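Local coordinates for Alpha/beta hydrolase (Legionella pneumophila subsp. pneumophila str. Philadelphia 1, PDB 4EZI), which is of unknown function but has the alpha/beta hydrolase fold and may act as a lipase-like hydrolase, at residues Y39-Y44 with L63-I68; V74-Y79 with M112-D117; N124-H129 with Q230-Y235; P130-E135 with Y168-F173. One frame throughout, in Å; residues are numbered along the deposited sequence.

Contact 1 (Y39-Y44 with L63-I68)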
# COMPACT_ATOMS: atom_id res chain seq x y z
N TYR A 39 -9.31 9.18 -21.28
CA TYR A 39 -10.25 8.05 -21.22
C TYR A 39 -11.32 8.23 -20.18
O TYR A 39 -11.09 8.91 -19.17
CB TYR A 39 -9.49 6.77 -20.85
CG TYR A 39 -8.47 6.40 -21.89
CD1 TYR A 39 -8.89 5.91 -23.11
CD2 TYR A 39 -7.12 6.56 -21.67
CE1 TYR A 39 -7.98 5.59 -24.08
CE2 TYR A 39 -6.18 6.23 -22.64
CZ TYR A 39 -6.62 5.73 -23.84
OH TYR A 39 -5.69 5.42 -24.82
N ASP A 40 -12.47 7.60 -20.45
CA ASP A 40 -13.44 7.25 -19.43
C ASP A 40 -13.11 5.82 -18.96
O ASP A 40 -12.58 5.02 -19.74
CB ASP A 40 -14.87 7.32 -19.99
CG ASP A 40 -15.15 8.62 -20.68
OD1 ASP A 40 -15.03 9.65 -20.04
OD2 ASP A 40 -15.51 8.60 -21.88
N LEU A 41 -13.46 5.48 -17.71
CA LEU A 41 -13.22 4.11 -17.19
C LEU A 41 -14.53 3.42 -16.88
O LEU A 41 -15.50 4.07 -16.46
CB LEU A 41 -12.39 4.13 -15.90
CG LEU A 41 -11.19 5.07 -15.85
CD1 LEU A 41 -10.51 4.99 -14.49
CD2 LEU A 41 -10.21 4.73 -16.99
N GLN A 42 -14.56 2.09 -17.04
CA GLN A 42 -15.60 1.24 -16.46
C GLN A 42 -15.03 0.62 -15.17
O GLN A 42 -13.90 0.11 -15.15
CB GLN A 42 -15.99 0.13 -17.43
CG GLN A 42 -16.93 -0.96 -16.84
CD GLN A 42 -18.33 -0.50 -16.49
OE1 GLN A 42 -19.02 0.06 -17.33
NE2 GLN A 42 -18.77 -0.77 -15.24
N LEU A 43 -15.83 0.66 -14.11
CA LEU A 43 -15.43 0.19 -12.80
C LEU A 43 -16.14 -1.10 -12.41
O LEU A 43 -17.35 -1.24 -12.64
CB LEU A 43 -15.77 1.24 -11.73
CG LEU A 43 -15.27 2.66 -11.90
CD1 LEU A 43 -15.63 3.52 -10.68
CD2 LEU A 43 -13.82 2.65 -12.08
N TYR A 44 -15.39 -1.98 -11.74
CA TYR A 44 -15.91 -3.21 -11.16
C TYR A 44 -15.36 -3.37 -9.76
O TYR A 44 -14.16 -3.14 -9.52
CB TYR A 44 -15.47 -4.42 -11.97
CG TYR A 44 -16.11 -4.50 -13.34
CD1 TYR A 44 -17.38 -5.02 -13.49
CD2 TYR A 44 -15.44 -4.06 -14.46
CE1 TYR A 44 -17.98 -5.12 -14.74
CE2 TYR A 44 -16.06 -4.12 -15.73
CZ TYR A 44 -17.33 -4.63 -15.83
OH TYR A 44 -17.93 -4.71 -17.07
N LEU A 63 -10.96 -3.06 -6.32
CA LEU A 63 -11.47 -2.35 -7.46
C LEU A 63 -10.65 -2.64 -8.70
O LEU A 63 -9.42 -2.67 -8.65
CB LEU A 63 -11.40 -0.85 -7.20
CG LEU A 63 -12.16 0.06 -8.17
CD1 LEU A 63 -13.68 -0.10 -8.03
CD2 LEU A 63 -11.76 1.51 -7.96
N VAL A 64 -11.33 -2.80 -9.84
CA VAL A 64 -10.69 -2.84 -11.14
C VAL A 64 -11.32 -1.76 -12.02
O VAL A 64 -12.55 -1.66 -12.12
CB VAL A 64 -10.85 -4.21 -11.84
CG1 VAL A 64 -10.14 -4.20 -13.19
CG2 VAL A 64 -10.33 -5.31 -10.95
N ALA A 65 -10.50 -0.94 -12.66
CA ALA A 65 -10.95 0.14 -13.53
C ALA A 65 -10.31 -0.02 -14.90
O ALA A 65 -9.10 -0.10 -15.01
CB ALA A 65 -10.57 1.49 -12.94
N MSE A 66 -11.16 -0.09 -15.93
CA MSE A 66 -10.75 -0.40 -17.30
C MSE A 66 -11.03 0.80 -18.21
O MSE A 66 -12.19 1.14 -18.44
CB MSE A 66 -11.53 -1.62 -17.84
CG MSE A 66 -11.17 -2.90 -17.13
SE MSE A 66 -12.37 -4.36 -17.63
CE MSE A 66 -11.59 -5.81 -16.59
N PRO A 67 -9.97 1.40 -18.78
CA PRO A 67 -10.18 2.41 -19.83
C PRO A 67 -11.07 1.88 -20.96
O PRO A 67 -10.86 0.78 -21.46
CB PRO A 67 -8.77 2.71 -20.32
CG PRO A 67 -7.88 2.43 -19.15
CD PRO A 67 -8.54 1.27 -18.44
N ILE A 68 -12.05 2.68 -21.33
CA ILE A 68 -12.98 2.34 -22.39
C ILE A 68 -12.36 2.92 -23.71
O ILE A 68 -11.88 4.04 -23.77
CB ILE A 68 -14.39 2.94 -22.11
CG1 ILE A 68 -14.95 2.45 -20.76
CG2 ILE A 68 -15.36 2.62 -23.26
CD1 ILE A 68 -16.11 3.33 -20.23
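Gln42 and Met66 form one hydrogen-bonded pair of two antiparallel strands, with Gln42 N to Met66 O and Met66 N to Gln42 O both 2.9 Å; Tyr44 and Val64 form the next. A fifth backbone bond lies beyond these pairs, where Ile68 N donates to Asp40 O over 2.9 Å with a nearly straight N-H...O angle of 169°. Apolar contacts divide between the two faces. On the face of Leu41, Leu43, Ala65 and Pro67, the small Ala65 CB is met by two leucine methyls, Leu43 CD2 at 3.6 Å and Leu41 CD1 at 3.8 Å, while Leu41 CD2 leans on the Pro67 ring; helix 99-108 covers this side through Leu102. Pro67 CB also lies over one face of the Tyr39 ring, whose hydroxyl bonds to Val71 N. On the other face the extended selenomethionine Met66 and the Tyr44 side chain cross at about a right angle, and Met66 SE, 4.2 Å from Tyr44 CE2, lies oblique to the ring in a Met-aromatic contact. Leu151 of helix 134-154 touches both residues. Strands 41-51 and 57-67 thus form a beta hairpin, part of the antiparallel portion of the sheet that precedes the parallel strands of this alpha/beta hydrolase fold.

Contact 2 (V74-Y79 with M112-D117)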
# COMPACT_ATOMS: atom_id res chain seq x y z
N VAL A 74 -3.27 -2.14 -23.53
CA VAL A 74 -3.45 -1.67 -22.16
C VAL A 74 -2.58 -2.43 -21.19
O VAL A 74 -2.69 -3.64 -21.02
CB VAL A 74 -4.95 -1.79 -21.75
CG1 VAL A 74 -5.16 -1.33 -20.32
CG2 VAL A 74 -5.83 -1.00 -22.70
N GLY A 75 -1.70 -1.70 -20.52
CA GLY A 75 -0.90 -2.23 -19.42
C GLY A 75 -1.70 -2.24 -18.13
O GLY A 75 -2.73 -1.56 -18.02
N ILE A 76 -1.23 -3.00 -17.14
CA ILE A 76 -1.86 -3.06 -15.82
C ILE A 76 -1.00 -2.37 -14.79
O ILE A 76 0.20 -2.60 -14.75
CB ILE A 76 -2.08 -4.53 -15.37
CG1 ILE A 76 -3.04 -5.24 -16.34
CG2 ILE A 76 -2.62 -4.64 -13.96
CD1 ILE A 76 -3.22 -6.73 -16.05
N ILE A 77 -1.63 -1.55 -13.95
CA ILE A 77 -0.97 -1.00 -12.77
C ILE A 77 -1.70 -1.52 -11.54
O ILE A 77 -2.93 -1.42 -11.45
CB ILE A 77 -0.86 0.53 -12.84
CG1 ILE A 77 0.05 1.11 -11.73
CG2 ILE A 77 -2.22 1.22 -12.88
CD1 ILE A 77 -0.61 1.41 -10.43
N SER A 78 -0.94 -2.14 -10.63
CA SER A 78 -1.48 -2.59 -9.35
C SER A 78 -1.06 -1.54 -8.34
O SER A 78 0.13 -1.36 -8.10
CB SER A 78 -0.92 -3.98 -8.99
OG SER A 78 -1.47 -4.48 -7.79
N TYR A 79 -2.04 -0.86 -7.75
CA TYR A 79 -1.82 0.21 -6.81
C TYR A 79 -2.29 -0.23 -5.41
O TYR A 79 -3.48 -0.52 -5.22
CB TYR A 79 -2.55 1.51 -7.22
CG TYR A 79 -2.17 2.63 -6.30
CD1 TYR A 79 -2.88 2.86 -5.12
CD2 TYR A 79 -1.04 3.38 -6.54
CE1 TYR A 79 -2.49 3.86 -4.25
CE2 TYR A 79 -0.60 4.35 -5.66
CZ TYR A 79 -1.33 4.58 -4.51
OH TYR A 79 -0.91 5.56 -3.63
N MSE A 112 -5.10 -0.22 -17.07
CA MSE A 112 -6.06 -0.95 -16.26
C MSE A 112 -5.59 -0.91 -14.82
O MSE A 112 -4.49 -1.39 -14.53
CB MSE A 112 -6.23 -2.38 -16.77
CG MSE A 112 -7.22 -3.17 -15.90
SE MSE A 112 -7.65 -4.91 -16.63
CE MSE A 112 -6.87 -6.01 -15.29
N THR A 113 -6.37 -0.28 -13.95
CA THR A 113 -5.95 0.08 -12.61
C THR A 113 -6.59 -0.91 -11.63
O THR A 113 -7.82 -1.04 -11.58
CB THR A 113 -6.28 1.56 -12.33
OG1 THR A 113 -5.63 2.37 -13.32
CG2 THR A 113 -5.84 1.99 -10.95
N VAL A 114 -5.75 -1.62 -10.89
CA VAL A 114 -6.14 -2.74 -10.03
C VAL A 114 -5.75 -2.35 -8.61
O VAL A 114 -4.60 -2.06 -8.36
CB VAL A 114 -5.43 -4.02 -10.47
CG1 VAL A 114 -5.71 -5.17 -9.55
CG2 VAL A 114 -5.82 -4.37 -11.93
N MSE A 115 -6.72 -2.35 -7.69
CA MSE A 115 -6.53 -1.78 -6.36
C MSE A 115 -7.11 -2.71 -5.31
O MSE A 115 -8.33 -2.74 -5.09
CB MSE A 115 -7.19 -0.40 -6.27
CG MSE A 115 -6.74 0.54 -7.36
SE MSE A 115 -7.51 2.31 -7.18
CE MSE A 115 -6.50 2.89 -5.67
N PRO A 116 -6.26 -3.48 -4.62
CA PRO A 116 -6.79 -4.34 -3.55
C PRO A 116 -7.28 -3.52 -2.36
O PRO A 116 -6.68 -2.49 -2.03
CB PRO A 116 -5.59 -5.19 -3.14
CG PRO A 116 -4.39 -4.34 -3.50
CD PRO A 116 -4.80 -3.64 -4.77
N ASP A 117 -8.29 -4.01 -1.65
CA ASP A 117 -8.70 -3.39 -0.40
C ASP A 117 -7.81 -3.76 0.78
O ASP A 117 -7.69 -2.99 1.73
CB ASP A 117 -10.15 -3.74 -0.03
CG ASP A 117 -11.18 -3.15 -0.95
OD1 ASP A 117 -10.89 -2.18 -1.68
OD2 ASP A 117 -12.33 -3.64 -0.91
O HOH W 1 -5.09 -0.50 -2.99
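Ile76 and Met112 lie side by side and point the same way, their ends meeting at Ile76 CD1 and Met112 CE, 3.8 Å apart. The selenomethionine chain bends at its last torsion (chi3 114°), which turns CE toward the isoleucine. On the same face the Ile76 and Val114 side chains slant across each other, Ile76 CG2 to Val114 CG2 also 3.8 Å. On the opposite face of the sheet Ile77 and Thr113 run alongside each other, Ile77 CG2 resting 3.6 Å from Thr113 OG1, a hydroxyl that bonds to Tyr111 O. Farther along, Met115 bends back so that its CE comes within 3.7 Å of Tyr79 CD1, oblique to the ring. Four backbone bonds, among them Ile77 N to Met112 O and Val114 N to Ile77 O, each 2.9 Å, hold the strands in parallel register. Beyond them a water donates to Tyr79 O at 2.8 Å and to Pro116 O, bridging the strand ends. Helix 99-108 makes the beta-alpha-beta crossover between these strands and packs against Ile77, Thr113 and Met115, with Tyr101 stacked on Tyr79. Helix 134-154 covers Ile76 and Val114 on the other face; strand 162-168 flanks 74-80, and strand 57-67 flanks 112-116.

Contact 3 (N124-H129 with Q230-Y235)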
# COMPACT_ATOMS: atom_id res chain seq x y z
N ASN A 124 -14.15 -8.06 3.07
CA ASN A 124 -13.51 -9.23 3.67
C ASN A 124 -14.03 -9.48 5.08
O ASN A 124 -14.17 -8.57 5.87
CB ASN A 124 -12.01 -9.04 3.70
CG ASN A 124 -11.29 -10.23 4.28
OD1 ASN A 124 -10.62 -10.11 5.30
ND2 ASN A 124 -11.38 -11.38 3.62
N GLU A 125 -14.29 -10.75 5.40
CA GLU A 125 -14.94 -11.08 6.65
C GLU A 125 -14.02 -11.06 7.87
O GLU A 125 -14.51 -11.05 8.99
CB GLU A 125 -15.64 -12.43 6.54
CG GLU A 125 -14.70 -13.59 6.53
CD GLU A 125 -15.40 -14.94 6.63
OE1 GLU A 125 -16.50 -15.02 7.23
OE2 GLU A 125 -14.81 -15.93 6.15
N LEU A 126 -12.70 -11.08 7.68
CA LEU A 126 -11.82 -10.94 8.83
C LEU A 126 -12.11 -9.60 9.48
O LEU A 126 -12.34 -8.59 8.80
CB LEU A 126 -10.34 -11.06 8.46
CG LEU A 126 -9.90 -12.36 7.81
CD1 LEU A 126 -8.48 -12.31 7.27
CD2 LEU A 126 -10.05 -13.53 8.77
N THR A 127 -12.08 -9.58 10.81
CA THR A 127 -12.57 -8.43 11.55
C THR A 127 -11.56 -7.28 11.66
O THR A 127 -11.93 -6.19 12.00
CB THR A 127 -13.05 -8.83 12.95
OG1 THR A 127 -11.97 -9.42 13.66
CG2 THR A 127 -14.21 -9.81 12.86
N LEU A 128 -10.30 -7.56 11.37
CA LEU A 128 -9.21 -6.59 11.61
C LEU A 128 -8.20 -6.71 10.49
O LEU A 128 -7.81 -7.80 10.10
CB LEU A 128 -8.52 -6.91 12.94
CG LEU A 128 -7.42 -5.97 13.38
CD1 LEU A 128 -7.91 -4.54 13.54
CD2 LEU A 128 -6.84 -6.51 14.70
N HIS A 129 -7.77 -5.58 9.94
CA HIS A 129 -6.71 -5.60 8.94
C HIS A 129 -5.39 -6.05 9.56
O HIS A 129 -5.01 -5.51 10.58
CB HIS A 129 -6.57 -4.17 8.40
CG HIS A 129 -5.45 -3.98 7.45
ND1 HIS A 129 -5.27 -4.74 6.31
CD2 HIS A 129 -4.37 -3.15 7.51
CE1 HIS A 129 -4.14 -4.37 5.73
NE2 HIS A 129 -3.58 -3.40 6.43
N GLN A 230 -0.56 -8.58 17.63
CA GLN A 230 -0.89 -9.43 18.77
C GLN A 230 -2.17 -10.22 18.48
O GLN A 230 -2.26 -11.40 18.84
CB GLN A 230 -1.02 -8.60 20.04
CG GLN A 230 -1.47 -9.38 21.26
CD GLN A 230 -0.46 -10.43 21.73
OE1 GLN A 230 0.69 -10.45 21.31
NE2 GLN A 230 -0.92 -11.34 22.60
N THR A 231 -3.16 -9.60 17.85
CA THR A 231 -4.40 -10.30 17.48
C THR A 231 -4.13 -11.54 16.64
O THR A 231 -4.63 -12.63 16.95
CB THR A 231 -5.38 -9.36 16.74
OG1 THR A 231 -5.83 -8.34 17.64
CG2 THR A 231 -6.57 -10.13 16.17
N TYR A 232 -3.31 -11.39 15.61
CA TYR A 232 -3.12 -12.49 14.66
C TYR A 232 -2.02 -13.46 15.06
O TYR A 232 -2.11 -14.63 14.72
CB TYR A 232 -2.84 -11.95 13.25
CG TYR A 232 -4.10 -11.46 12.59
CD1 TYR A 232 -5.05 -12.39 12.19
CD2 TYR A 232 -4.38 -10.11 12.39
CE1 TYR A 232 -6.25 -11.99 11.63
CE2 TYR A 232 -5.58 -9.71 11.81
CZ TYR A 232 -6.50 -10.67 11.41
OH TYR A 232 -7.70 -10.34 10.83
N LYS A 233 -1.01 -13.00 15.79
CA LYS A 233 0.20 -13.81 16.05
C LYS A 233 0.47 -14.10 17.53
O LYS A 233 1.25 -15.00 17.83
CB LYS A 233 1.43 -13.14 15.45
CG LYS A 233 1.31 -12.85 13.97
CD LYS A 233 1.07 -14.12 13.13
CE LYS A 233 0.95 -13.82 11.63
NZ LYS A 233 0.46 -15.02 10.89
N SER A 234 -0.11 -13.33 18.44
CA SER A 234 0.07 -13.54 19.87
C SER A 234 1.54 -13.71 20.28
O SER A 234 1.89 -14.60 21.07
CB SER A 234 -0.78 -14.72 20.36
OG SER A 234 -0.90 -14.65 21.77
N TYR A 235 2.38 -12.82 19.80
CA TYR A 235 3.80 -12.87 20.14
C TYR A 235 4.07 -12.47 21.59
O TYR A 235 5.12 -12.82 22.14
CB TYR A 235 4.65 -12.00 19.21
CG TYR A 235 4.72 -12.45 17.77
CD1 TYR A 235 4.86 -13.80 17.42
CD2 TYR A 235 4.66 -11.52 16.73
CE1 TYR A 235 4.96 -14.21 16.08
CE2 TYR A 235 4.74 -11.91 15.39
CZ TYR A 235 4.88 -13.26 15.08
OH TYR A 235 4.94 -13.66 13.77
O HOH W 2 -9.53 -11.05 12.94
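Tyr232, with CG anti to its own carbonyl carbon (chi1 -77°), sends its ring out from the last turn of helix 218-233 to the loop 124-129. Leu128 answers with CG anti to the backbone N (chi1 -177°), a setting that carries its CD2 methyl to Thr231. The Tyr232 hydroxyl donates to Leu128 O over 2.6 Å, a short bond that lies in the carbonyl plane and uses a lone pair of the oxygen. Leu128 O in turn sits at the edge of the ring, close to its plane. A water donates to the same hydroxyl, 2.9 Å from Tyr232 OH, and is hydrogen-bonded to Thr127 OG1 at 3.0 Å, so the phenol group has both a direct and a water-mediated link to the loop. Leucine carbons pack around the hydroxyls. Leu126 CB comes to 3.6 Å from Tyr232 OH, its side chain crossing that of the tyrosine obliquely, and Pro53 touches both residues. Leu128 CD2 settles on Thr231, 3.8 Å from its CB and also close to its OG1; that hydroxyl bonds to Tyr227 O, one turn back in the helix. Ser228 adds a further tie between helix and loop through His129 O. In short, a single phenol acts as donor to a main-chain carbonyl and acceptor from water, which holds the hydroxyl beside Leu126 and Leu128; helix side-chain hydroxyls bond to main-chain carbonyls of a loop lacking regular structure, with one water adding a side-chain link.

Contact 4 (P130-E135 with Y168-F173)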
# COMPACT_ATOMS: atom_id res chain seq x y z
N PRO A 130 -4.69 -7.03 8.92
CA PRO A 130 -3.32 -7.38 9.33
C PRO A 130 -2.35 -6.32 8.80
O PRO A 130 -1.96 -6.31 7.64
CB PRO A 130 -3.09 -8.77 8.69
CG PRO A 130 -4.45 -9.19 8.16
CD PRO A 130 -5.16 -7.92 7.85
N TYR A 131 -1.99 -5.39 9.68
CA TYR A 131 -1.42 -4.10 9.30
C TYR A 131 0.10 -4.19 9.18
O TYR A 131 0.81 -4.58 10.12
CB TYR A 131 -1.82 -3.08 10.35
CG TYR A 131 -1.33 -1.68 10.10
CD1 TYR A 131 -1.54 -1.02 8.88
CD2 TYR A 131 -0.65 -0.99 11.07
CE1 TYR A 131 -1.12 0.27 8.67
CE2 TYR A 131 -0.24 0.31 10.88
CZ TYR A 131 -0.45 0.93 9.68
OH TYR A 131 0.01 2.22 9.54
N VAL A 132 0.62 -3.83 8.02
CA VAL A 132 2.08 -3.92 7.78
C VAL A 132 2.59 -5.33 8.11
O VAL A 132 3.68 -5.48 8.65
CB VAL A 132 2.92 -2.79 8.47
CG1 VAL A 132 4.22 -2.58 7.68
CG2 VAL A 132 2.14 -1.49 8.56
N GLN A 133 1.81 -6.33 7.71
CA GLN A 133 2.19 -7.74 7.79
C GLN A 133 2.52 -8.22 6.39
O GLN A 133 1.65 -8.35 5.52
CB GLN A 133 1.09 -8.57 8.46
CG GLN A 133 0.92 -8.20 9.95
CD GLN A 133 -0.13 -9.01 10.70
OE1 GLN A 133 -0.38 -10.17 10.36
NE2 GLN A 133 -0.75 -8.41 11.70
N ALA A 134 3.82 -8.44 6.16
CA ALA A 134 4.34 -8.68 4.83
C ALA A 134 3.68 -9.86 4.13
O ALA A 134 3.34 -9.77 2.95
CB ALA A 134 5.85 -8.91 4.89
N GLU A 135 3.51 -10.98 4.83
CA GLU A 135 3.07 -12.19 4.14
C GLU A 135 1.74 -12.00 3.42
O GLU A 135 1.59 -12.38 2.26
CB GLU A 135 2.96 -13.31 5.15
CG GLU A 135 2.43 -14.64 4.63
CD GLU A 135 3.21 -15.23 3.48
OE1 GLU A 135 4.46 -15.13 3.48
OE2 GLU A 135 2.56 -15.84 2.57
N TYR A 168 1.53 3.75 -1.70
CA TYR A 168 2.01 4.83 -0.82
C TYR A 168 1.91 4.37 0.61
O TYR A 168 0.92 3.77 1.02
CB TYR A 168 1.17 6.10 -1.02
CG TYR A 168 1.86 7.36 -0.53
CD1 TYR A 168 2.88 7.92 -1.27
CD2 TYR A 168 1.54 7.97 0.69
CE1 TYR A 168 3.55 9.07 -0.84
CE2 TYR A 168 2.20 9.10 1.14
CZ TYR A 168 3.20 9.64 0.36
OH TYR A 168 3.92 10.73 0.78
N SER A 169 2.92 4.73 1.40
CA SER A 169 2.90 4.56 2.86
C SER A 169 2.82 3.06 3.17
O SER A 169 3.70 2.32 2.71
CB SER A 169 1.80 5.45 3.45
OG SER A 169 1.96 5.64 4.84
N GLU A 170 1.82 2.58 3.92
CA GLU A 170 1.67 1.12 4.07
C GLU A 170 1.74 0.44 2.71
O GLU A 170 2.30 -0.65 2.58
CB GLU A 170 0.34 0.75 4.74
CG GLU A 170 0.20 -0.74 4.97
CD GLU A 170 -1.14 -1.21 5.44
OE1 GLU A 170 -2.12 -0.45 5.40
OE2 GLU A 170 -1.20 -2.41 5.87
N GLY A 171 1.14 1.06 1.70
CA GLY A 171 1.15 0.52 0.36
C GLY A 171 2.46 0.52 -0.37
O GLY A 171 2.64 -0.26 -1.30
N GLY A 172 3.37 1.39 0.06
CA GLY A 172 4.74 1.29 -0.44
C GLY A 172 5.39 0.01 0.04
O GLY A 172 6.08 -0.67 -0.70
N PHE A 173 5.17 -0.30 1.32
CA PHE A 173 5.60 -1.58 1.87
C PHE A 173 4.92 -2.75 1.15
O PHE A 173 5.58 -3.70 0.74
CB PHE A 173 5.34 -1.56 3.38
CG PHE A 173 5.71 -2.82 4.12
CD1 PHE A 173 4.82 -3.86 4.27
CD2 PHE A 173 6.94 -2.93 4.73
CE1 PHE A 173 5.16 -4.99 4.99
CE2 PHE A 173 7.27 -4.04 5.46
CZ PHE A 173 6.40 -5.09 5.57
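This is a buried contact beside the probable nucleophile elbow of the alpha/beta hydrolase fold, where the turn leading into helix 134-154 meets the first turn of helix 170-185. The elbow assignment rests on the GxSxG pattern: Ser169, with positive phi (64°), stands between strand and helix and bonds through OG to His351 NE2, consistent with a Ser-His-Asp triad with Asp318. Glu170, the next residue, reaches in the other segment's direction on an extended chain, CG anti to the backbone N (chi1 -177°). Its OE2 takes a hydrogen bond from Val132 N at 3.2 Å, fairly straight but arriving from above the carboxylate plane. His129 NE2 also bonds to OE2, so this buried oxygen is gripped twice. The Tyr131 ring stands steeply to the carboxylate, their planes 76° apart, with Glu170 OE1 3.5 Å from Tyr131 CE1 at the ring edge. Tyr131 OH bonds to Thr83 OG1, and Tyr224 stacks on the ring. Val132, inside a type II beta turn running from Pro130 to Gln133, divides its methyls between two aromatic residues: CG2 lies over the Tyr131 ring and CG1 over that of Phe173. Ala134 CB adds a contact with Phe173 CZ at 3.9 Å. Val132 CG1 makes the CH-pi contact almost centrally, 3.6 Å from the centroid of the Phe173 ring and 9° off its normal.

Overall arrangement
Contacts 1 and 2 belong to one sheet, joined where strand 57-67 bonds to strand 112-116; both pair strands through backbone bonds, antiparallel in contact 1 and parallel in contact 2. Contact 2 is wholly buried, contact 1 only partly so, its centre about 20 Å from the centre of the chain. Contact 4, nearest that centre, exchanges strand pairing for a buried carboxylate and aromatic packing, and touches contact 2 through Tyr79 and Tyr168. Contact 3, partly buried, rests on one hydroxyl bond, a water and leucine packing. Its segment 124-129 runs directly into 130-135 of contact 4 and also bonds onto the start of helix 170-185, joining the outer loop to the probable nucleophile elbow.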